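Local coordinates for protein glucoamylase (Thermoanaerobacterium thermosaccharolyticum, PDB 1LF6) that hydrolyses terminal alpha-1,4-linked glucose residues one after another from the non-reducing ends of glucan chains, releasing beta-D-glucose, at residues Y337-A351 / A649-I661. Residues are numbered along the deposited sequence; the frame is centred on the assembly and turned at random.
Sequences YHLVWSRDLYHVANA and ASPLNWAHAEYVI
The imidazole of His347 lies between two aromatic neighbours: Trp654 supports one face in an offset stack, ring centroids 4.0 Å apart and planes only 7° from parallel, while Tyr346 CD2 covers the opposite face. The same face of the indole also carries the chain of Arg343, whose CD reaches CH2 of Trp654 at 3.7 Å and whose guanidinium meets CZ3 at its edge. In the (alpha/alpha) barrel of this family 15 enzyme, helix 342-355 packs here against helix 653-668; the axes of helices 342-351 and 653-661 point the same general way, 33° apart. Trp654 can reach this far because its CG is anti to the backbone N (chi1 -179°), which carries the ring across to lie beside the His347 side chain. Replacing Trp654 by an alanine is likely to leave a gap against one face of His347 and let that imidazole and the Arg343 chain shift. Since Arg343 lies beside Glu438, the probable proton donor, and is salt-bridged to Asp396, the stack probably serves as a second shell to the active site. Further along, where small residues let the helices close in, Ala351 CB sits 3.7 Å from Ala657 CB, and Ile661 CD1 presses on Asn350 CB at 3.5 Å. At the loop end, near the likely substrate-binding Trp325, Ala649 CB makes a CH-pi contact over the face of Tyr337, whose hydroxyl bonds Glu636. No direct hydrogen bond joins the segments; two waters bridge them instead, one between Tyr337 OH and Ala649 N, while the other donates to Asp344 OD1 (2.7 Å) and accepts from Trp654 N.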
loop_
_atom_site.group_PDB
_atom_site.type_symbol
_atom_site.label_atom_id
_atom_site.label_comp_id
_atom_site.label_asym_id
_atom_site.label_seq_id
_atom_site.Cartn_x
_atom_site.Cartn_y
_atom_site.Cartn_z
ATOM N N TYR A 337 -6.907 3.315 1.087
ATOM C CA TYR A 337 -6.185 2.109 0.690
ATOM C C TYR A 337 -5.927 1.170 1.869
ATOM O O TYR A 337 -5.319 0.112 1.706
ATOM C CB TYR A 337 -4.855 2.474 0.015
ATOM C CG TYR A 337 -5.005 2.985 -1.401
ATOM C CD1 TYR A 337 -5.575 4.231 -1.658
ATOM C CD2 TYR A 337 -4.609 2.205 -2.490
ATOM C CE1 TYR A 337 -5.751 4.687 -2.962
ATOM C CE2 TYR A 337 -4.781 2.652 -3.797
ATOM C CZ TYR A 337 -5.354 3.894 -4.024
ATOM O OH TYR A 337 -5.536 4.347 -5.307
ATOM N N HIS A 338 -6.386 1.557 3.056
ATOM C CA HIS A 338 -6.202 0.722 4.240
ATOM C C HIS A 338 -7.409 -0.189 4.411
ATOM O O HIS A 338 -7.744 -0.595 5.523
ATOM C CB HIS A 338 -6.016 1.578 5.494
ATOM C CG HIS A 338 -4.787 2.431 5.461
ATOM N ND1 HIS A 338 -4.682 3.557 4.673
ATOM C CD2 HIS A 338 -3.598 2.304 6.095
ATOM C CE1 HIS A 338 -3.482 4.090 4.823
ATOM N NE2 HIS A 338 -2.804 3.348 5.681
ATOM N N LEU A 339 -8.057 -0.499 3.294
ATOM C CA LEU A 339 -9.217 -1.370 3.294
ATOM C C LEU A 339 -8.826 -2.680 2.632
ATOM O O LEU A 339 -7.760 -2.779 2.024
ATOM C CB LEU A 339 -10.374 -0.715 2.531
ATOM C CG LEU A 339 -10.915 0.565 3.170
ATOM C CD1 LEU A 339 -11.881 1.267 2.222
ATOM C CD2 LEU A 339 -11.601 0.213 4.481
ATOM N N VAL A 340 -9.686 -3.682 2.759
ATOM C CA VAL A 340 -9.424 -4.989 2.178
ATOM C C VAL A 340 -10.316 -5.210 0.969
ATOM O O VAL A 340 -11.541 -5.155 1.073
ATOM C CB VAL A 340 -9.695 -6.133 3.204
ATOM C CG1 VAL A 340 -9.342 -7.488 2.587
ATOM C CG2 VAL A 340 -8.888 -5.906 4.475
ATOM N N TRP A 341 -9.691 -5.435 -0.179
ATOM C CA TRP A 341 -10.414 -5.707 -1.421
ATOM C C TRP A 341 -10.155 -7.157 -1.793
ATOM O O TRP A 341 -9.009 -7.611 -1.827
ATOM C CB TRP A 341 -9.906 -4.830 -2.566
ATOM C CG TRP A 341 -10.510 -3.461 -2.658
ATOM C CD1 TRP A 341 -11.593 -3.086 -3.410
ATOM C CD2 TRP A 341 -10.010 -2.264 -2.050
ATOM N NE1 TRP A 341 -11.787 -1.727 -3.316
ATOM C CE2 TRP A 341 -10.832 -1.197 -2.489
ATOM C CE3 TRP A 341 -8.941 -1.987 -1.181
ATOM C CZ2 TRP A 341 -10.618 0.129 -2.086
ATOM C CZ3 TRP A 341 -8.729 -0.670 -0.782
ATOM C CH2 TRP A 341 -9.566 0.374 -1.237
ATOM N N SER A 342 -11.230 -7.877 -2.070
ATOM C CA SER A 342 -11.140 -9.265 -2.465
ATOM C C SER A 342 -10.188 -9.419 -3.658
ATOM O O SER A 342 -9.388 -10.364 -3.713
ATOM C CB SER A 342 -12.537 -9.768 -2.833
ATOM O OG SER A 342 -12.486 -11.017 -3.487
ATOM N N ARG A 343 -10.276 -8.481 -4.602
ATOM C CA ARG A 343 -9.441 -8.513 -5.800
ATOM C C ARG A 343 -7.964 -8.414 -5.435
ATOM O O ARG A 343 -7.177 -9.302 -5.764
ATOM C CB ARG A 343 -9.847 -7.370 -6.754
ATOM C CG ARG A 343 -8.933 -7.189 -7.970
ATOM C CD ARG A 343 -9.426 -6.067 -8.888
ATOM N NE ARG A 343 -9.896 -4.908 -8.125
ATOM C CZ ARG A 343 -11.175 -4.621 -7.910
ATOM N NH1 ARG A 343 -12.129 -5.397 -8.409
ATOM N NH2 ARG A 343 -11.499 -3.566 -7.182
ATOM N N ASP A 344 -7.589 -7.346 -4.744
ATOM C CA ASP A 344 -6.195 -7.170 -4.352
ATOM C C ASP A 344 -5.696 -8.337 -3.504
ATOM O O ASP A 344 -4.594 -8.833 -3.712
ATOM C CB ASP A 344 -6.016 -5.848 -3.594
ATOM C CG ASP A 344 -6.330 -4.635 -4.461
ATOM O OD1 ASP A 344 -5.501 -3.704 -4.525
ATOM O OD2 ASP A 344 -7.408 -4.625 -5.083
ATOM N N LEU A 345 -6.514 -8.778 -2.555
ATOM C CA LEU A 345 -6.145 -9.886 -1.677
ATOM C C LEU A 345 -5.865 -11.144 -2.503
ATOM O O LEU A 345 -4.903 -11.872 -2.251
ATOM C CB LEU A 345 -7.274 -10.138 -0.670
ATOM C CG LEU A 345 -7.058 -11.123 0.482
ATOM C CD1 LEU A 345 -5.831 -10.720 1.292
ATOM C CD2 LEU A 345 -8.297 -11.134 1.372
ATOM N N TYR A 346 -6.714 -11.384 -3.493
ATOM C CA TYR A 346 -6.586 -12.528 -4.392
ATOM C C TYR A 346 -5.219 -12.523 -5.067
ATOM O O TYR A 346 -4.515 -13.535 -5.091
ATOM C CB TYR A 346 -7.700 -12.459 -5.450
ATOM C CG TYR A 346 -7.526 -13.356 -6.661
ATOM C CD1 TYR A 346 -7.661 -14.744 -6.563
ATOM C CD2 TYR A 346 -7.244 -12.811 -7.915
ATOM C CE1 TYR A 346 -7.524 -15.566 -7.688
ATOM C CE2 TYR A 346 -7.104 -13.621 -9.042
ATOM C CZ TYR A 346 -7.247 -14.997 -8.922
ATOM O OH TYR A 346 -7.112 -15.796 -10.036
ATOM N N HIS A 347 -4.846 -11.372 -5.611
ATOM C CA HIS A 347 -3.569 -11.236 -6.294
ATOM C C HIS A 347 -2.403 -11.387 -5.325
ATOM O O HIS A 347 -1.402 -12.033 -5.640
ATOM C CB HIS A 347 -3.525 -9.887 -7.012
ATOM C CG HIS A 347 -4.491 -9.795 -8.156
ATOM N ND1 HIS A 347 -4.440 -10.650 -9.240
ATOM C CD2 HIS A 347 -5.544 -8.972 -8.376
ATOM C CE1 HIS A 347 -5.418 -10.354 -10.077
ATOM N NE2 HIS A 347 -6.103 -9.339 -9.578
ATOM N N VAL A 348 -2.539 -10.800 -4.141
ATOM C CA VAL A 348 -1.501 -10.893 -3.122
ATOM C C VAL A 348 -1.341 -12.375 -2.751
ATOM O O VAL A 348 -0.230 -12.884 -2.668
ATOM C CB VAL A 348 -1.883 -10.049 -1.871
ATOM C CG1 VAL A 348 -0.957 -10.392 -0.686
ATOM C CG2 VAL A 348 -1.766 -8.558 -2.206
ATOM N N ALA A 349 -2.459 -13.066 -2.558
ATOM C CA ALA A 349 -2.433 -14.482 -2.226
ATOM C C ALA A 349 -1.709 -15.285 -3.314
ATOM O O ALA A 349 -0.984 -16.239 -3.019
ATOM C CB ALA A 349 -3.843 -14.995 -2.052
ATOM N N ASN A 350 -1.906 -14.905 -4.572
ATOM C CA ASN A 350 -1.249 -15.604 -5.662
ATOM C C ASN A 350 0.267 -15.435 -5.594
ATOM O O ASN A 350 1.017 -16.351 -5.954
ATOM C CB ASN A 350 -1.780 -15.122 -7.015
ATOM C CG ASN A 350 -3.162 -15.657 -7.307
ATOM O OD1 ASN A 350 -3.500 -16.774 -6.907
ATOM N ND2 ASN A 350 -3.968 -14.874 -8.016
ATOM N N ALA A 351 0.720 -14.271 -5.132
ATOM C CA ALA A 351 2.154 -14.019 -4.997
ATOM C C ALA A 351 2.686 -14.899 -3.863
ATOM O O ALA A 351 3.740 -15.510 -3.989
ATOM C CB ALA A 351 2.406 -12.548 -4.687
ATOM N N ALA A 649 -0.647 6.188 -4.596
ATOM C CA ALA A 649 -0.363 5.237 -3.537
ATOM C C ALA A 649 0.922 4.449 -3.810
ATOM O O ALA A 649 1.256 4.146 -4.957
ATOM C CB ALA A 649 -1.542 4.270 -3.381
ATOM N N SER A 650 1.642 4.149 -2.737
ATOM C CA SER A 650 2.864 3.353 -2.801
ATOM C C SER A 650 3.234 2.984 -1.365
ATOM O O SER A 650 3.139 3.802 -0.455
ATOM C CB SER A 650 4.008 4.130 -3.442
ATOM O OG SER A 650 4.644 4.948 -2.482
ATOM N N PRO A 651 3.625 1.726 -1.141
ATOM C CA PRO A 651 3.689 0.671 -2.163
ATOM C C PRO A 651 2.307 0.152 -2.554
ATOM O O PRO A 651 1.439 -0.000 -1.692
ATOM C CB PRO A 651 4.537 -0.413 -1.483
ATOM C CG PRO A 651 4.240 -0.219 -0.020
ATOM C CD PRO A 651 4.254 1.292 0.117
ATOM N N LEU A 652 2.088 -0.101 -3.846
ATOM C CA LEU A 652 0.807 -0.661 -4.286
ATOM C C LEU A 652 1.033 -2.164 -4.200
ATOM O O LEU A 652 1.718 -2.752 -5.039
ATOM C CB LEU A 652 0.463 -0.259 -5.729
ATOM C CG LEU A 652 -0.908 -0.743 -6.223
ATOM C CD1 LEU A 652 -2.011 -0.072 -5.410
ATOM C CD2 LEU A 652 -1.096 -0.425 -7.692
ATOM N N ASN A 653 0.469 -2.777 -3.167
ATOM C CA ASN A 653 0.648 -4.202 -2.929
ATOM C C ASN A 653 0.327 -5.106 -4.110
ATOM O O ASN A 653 1.036 -6.081 -4.357
ATOM C CB ASN A 653 -0.144 -4.616 -1.686
ATOM C CG ASN A 653 0.397 -3.963 -0.419
ATOM O OD1 ASN A 653 1.575 -3.593 -0.356
ATOM N ND2 ASN A 653 -0.447 -3.829 0.595
ATOM N N TRP A 654 -0.727 -4.779 -4.845
ATOM C CA TRP A 654 -1.111 -5.556 -6.012
ATOM C C TRP A 654 0.006 -5.521 -7.069
ATOM O O TRP A 654 0.287 -6.535 -7.728
ATOM C CB TRP A 654 -2.425 -4.991 -6.566
ATOM C CG TRP A 654 -2.996 -5.691 -7.759
ATOM C CD1 TRP A 654 -2.517 -6.812 -8.379
ATOM C CD2 TRP A 654 -4.142 -5.278 -8.506
ATOM N NE1 TRP A 654 -3.295 -7.119 -9.473
ATOM C CE2 TRP A 654 -4.300 -6.192 -9.573
ATOM C CE3 TRP A 654 -5.055 -4.221 -8.379
ATOM C CZ2 TRP A 654 -5.334 -6.077 -10.507
ATOM C CZ3 TRP A 654 -6.077 -4.105 -9.305
ATOM C CH2 TRP A 654 -6.210 -5.030 -10.357
ATOM N N ALA A 655 0.655 -4.369 -7.220
ATOM C CA ALA A 655 1.733 -4.238 -8.196
ATOM C C ALA A 655 2.954 -5.074 -7.789
ATOM O O ALA A 655 3.627 -5.662 -8.634
ATOM C CB ALA A 655 2.125 -2.777 -8.348
ATOM N N HIS A 656 3.247 -5.116 -6.497
ATOM C CA HIS A 656 4.370 -5.910 -6.018
ATOM C C HIS A 656 4.056 -7.388 -6.194
ATOM O O HIS A 656 4.939 -8.187 -6.508
ATOM C CB HIS A 656 4.667 -5.578 -4.555
ATOM C CG HIS A 656 5.517 -4.356 -4.388
ATOM N ND1 HIS A 656 6.873 -4.357 -4.647
ATOM C CD2 HIS A 656 5.195 -3.079 -4.078
ATOM C CE1 HIS A 656 7.346 -3.131 -4.509
ATOM N NE2 HIS A 656 6.349 -2.335 -4.166
ATOM N N ALA A 657 2.789 -7.742 -6.003
ATOM C CA ALA A 657 2.353 -9.120 -6.163
ATOM C C ALA A 657 2.490 -9.484 -7.638
ATOM O O ALA A 657 2.935 -10.582 -7.984
ATOM C CB ALA A 657 0.900 -9.269 -5.705
ATOM N N GLU A 658 2.120 -8.548 -8.507
ATOM C CA GLU A 658 2.216 -8.778 -9.941
ATOM C C GLU A 658 3.684 -8.958 -10.327
ATOM O O GLU A 658 4.002 -9.817 -11.141
ATOM C CB GLU A 658 1.616 -7.603 -10.718
ATOM C CG GLU A 658 1.510 -7.834 -12.228
ATOM C CD GLU A 658 0.480 -8.892 -12.601
ATOM O OE1 GLU A 658 -0.252 -9.361 -11.705
ATOM O OE2 GLU A 658 0.401 -9.247 -13.797
ATOM N N TYR A 659 4.577 -8.151 -9.751
ATOM C CA TYR A 659 5.997 -8.283 -10.071
ATOM C C TYR A 659 6.514 -9.661 -9.671
ATOM O O TYR A 659 7.231 -10.308 -10.432
ATOM C CB TYR A 659 6.854 -7.210 -9.379
ATOM C CG TYR A 659 8.337 -7.487 -9.545
ATOM C CD1 TYR A 659 9.040 -8.229 -8.593
ATOM C CD2 TYR A 659 9.010 -7.108 -10.707
ATOM C CE1 TYR A 659 10.369 -8.595 -8.798
ATOM C CE2 TYR A 659 10.342 -7.472 -10.921
ATOM C CZ TYR A 659 11.011 -8.217 -9.964
ATOM O OH TYR A 659 12.314 -8.599 -10.177
ATOM N N VAL A 660 6.157 -10.100 -8.471
ATOM C CA VAL A 660 6.583 -11.411 -7.986
ATOM C C VAL A 660 6.128 -12.513 -8.941
ATOM O O VAL A 660 6.926 -13.350 -9.360
ATOM C CB VAL A 660 6.012 -11.685 -6.576
ATOM C CG1 VAL A 660 6.263 -13.134 -6.166
ATOM C CG2 VAL A 660 6.658 -10.751 -5.583
ATOM N N ILE A 661 4.844 -12.501 -9.292
ATOM C CA ILE A 661 4.292 -13.511 -10.188
ATOM C C ILE A 661 4.917 -13.459 -11.582
ATOM O O ILE A 661 5.155 -14.500 -12.200
ATOM C CB ILE A 661 2.749 -13.360 -10.280
ATOM C CG1 ILE A 661 2.127 -13.730 -8.928
ATOM C CG2 ILE A 661 2.186 -14.250 -11.376
ATOM C CD1 ILE A 661 0.681 -13.307 -8.765
HETATM O O HOH W 1 -3.168 6.512 -5.789
HETATM O O HOH W 2 -2.942 -3.364 -3.764
#